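Local coordinates for Beta/gamma crystallin domain-containing protein 1 (Homo sapiens, PDB 3CW3) that may suppress malignant melanoma through interactions with the cytoskeleton, and is represented here by one non-lens beta/gamma-crystallin domain, at residues W28-S31 / P32-I36. Sequence-based numbering, arbitrary orientation.
Sequences WSLS and PVILI
The hydroxyl of S31, whose backbone runs directly into P32, donates a hydrogen bond through OG to the carbonyl oxygen of S7, just beyond strand 2-6. S31 lies in a beta/gamma-crystallin Greek key, where the loop after strand 16-18 turns into strand 33-40, and this bond ties the entry to that strand to the residue following strand 2-6. A short side chain suits the spot, because it brings OG directly to the carbonyl, while the backbone of S31 is hydrogen-bonded to V87. The ring holds phi of P32 near -63°, and with psi at -29° the chain turns there, which helps bring L30 and I34 to the same side.

Below this bend the side chains of L30 and I34 cross at a slant and close an apolar contact, CD1 of L30 meeting CD1 of I34 at 3.9 Å. In I34, chi1 of 61° puts CG1 between the backbone N and the carbonyl carbon, and the extended chi2 carries CD1 on to the leucine. Isoleucine, branched at CB, suits a strand and turns two arms to different neighbours, whereas leucine, branched at CG, reaches across the bend. Both are buried: L30 also touches I16, and I34 touches L65 and V87. The methyl CG2 of I34 rests beneath the turn, 3.6 Å from S31 O and 4.0 Å from L30 CB.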
# COMPACT_ATOMS: atom_id res chain seq x y z
N TRP A 28 3.11 -4.67 -10.10
CA TRP A 28 3.29 -5.55 -8.95
C TRP A 28 2.01 -6.34 -8.64
O TRP A 28 0.96 -5.75 -8.38
CB TRP A 28 3.66 -4.75 -7.70
CG TRP A 28 4.95 -3.98 -7.77
CD1 TRP A 28 5.73 -3.75 -8.87
CD2 TRP A 28 5.60 -3.32 -6.68
NE1 TRP A 28 6.81 -2.97 -8.53
CE2 TRP A 28 6.76 -2.69 -7.19
CE3 TRP A 28 5.31 -3.18 -5.31
CZ2 TRP A 28 7.63 -1.95 -6.39
CZ3 TRP A 28 6.17 -2.44 -4.51
CH2 TRP A 28 7.32 -1.83 -5.06
N SER A 29 2.11 -7.66 -8.66
CA SER A 29 0.98 -8.53 -8.36
C SER A 29 1.11 -8.92 -6.89
O SER A 29 2.00 -9.70 -6.52
CB SER A 29 1.01 -9.78 -9.24
OG SER A 29 -0.10 -10.62 -8.99
N LEU A 30 0.24 -8.39 -6.04
CA LEU A 30 0.30 -8.66 -4.61
C LEU A 30 -0.76 -9.67 -4.15
O LEU A 30 -0.87 -10.76 -4.71
CB LEU A 30 0.16 -7.34 -3.85
CG LEU A 30 1.18 -6.27 -4.28
CD1 LEU A 30 0.87 -4.94 -3.60
CD2 LEU A 30 2.60 -6.73 -3.95
N SER A 31 -1.52 -9.32 -3.12
CA SER A 31 -2.58 -10.19 -2.59
C SER A 31 -3.71 -9.32 -2.05
O SER A 31 -3.56 -8.11 -1.90
CB SER A 31 -2.03 -11.06 -1.46
OG SER A 31 -0.99 -11.92 -1.91
N PRO A 32 -4.88 -9.94 -1.76
CA PRO A 32 -6.03 -9.18 -1.23
C PRO A 32 -5.72 -8.54 0.12
O PRO A 32 -6.28 -7.51 0.48
CB PRO A 32 -7.11 -10.25 -1.12
CG PRO A 32 -6.77 -11.19 -2.25
CD PRO A 32 -5.27 -11.32 -2.10
N VAL A 33 -4.82 -9.17 0.86
CA VAL A 33 -4.42 -8.67 2.17
C VAL A 33 -2.89 -8.68 2.26
O VAL A 33 -2.26 -9.74 2.17
CB VAL A 33 -5.00 -9.54 3.31
CG1 VAL A 33 -4.56 -8.98 4.66
CG2 VAL A 33 -6.52 -9.57 3.21
N ILE A 34 -2.31 -7.50 2.44
CA ILE A 34 -0.87 -7.39 2.55
C ILE A 34 -0.51 -6.62 3.81
O ILE A 34 -1.32 -5.87 4.35
CB ILE A 34 -0.27 -6.66 1.33
CG1 ILE A 34 -0.84 -5.24 1.24
CG2 ILE A 34 -0.56 -7.43 0.05
CD1 ILE A 34 -0.28 -4.42 0.10
N LEU A 35 0.71 -6.83 4.29
CA LEU A 35 1.18 -6.14 5.47
C LEU A 35 2.25 -5.15 5.03
O LEU A 35 3.28 -5.55 4.47
CB LEU A 35 1.77 -7.13 6.48
CG LEU A 35 2.31 -6.52 7.78
CD1 LEU A 35 1.17 -5.88 8.56
CD2 LEU A 35 2.99 -7.61 8.60
N ILE A 36 1.99 -3.87 5.24
CA ILE A 36 2.93 -2.81 4.89
C ILE A 36 3.62 -2.45 6.19
O ILE A 36 2.97 -2.03 7.15
CB ILE A 36 2.22 -1.54 4.37
CG1 ILE A 36 1.34 -1.85 3.16
CG2 ILE A 36 3.26 -0.48 4.03
CD1 ILE A 36 2.08 -2.42 1.96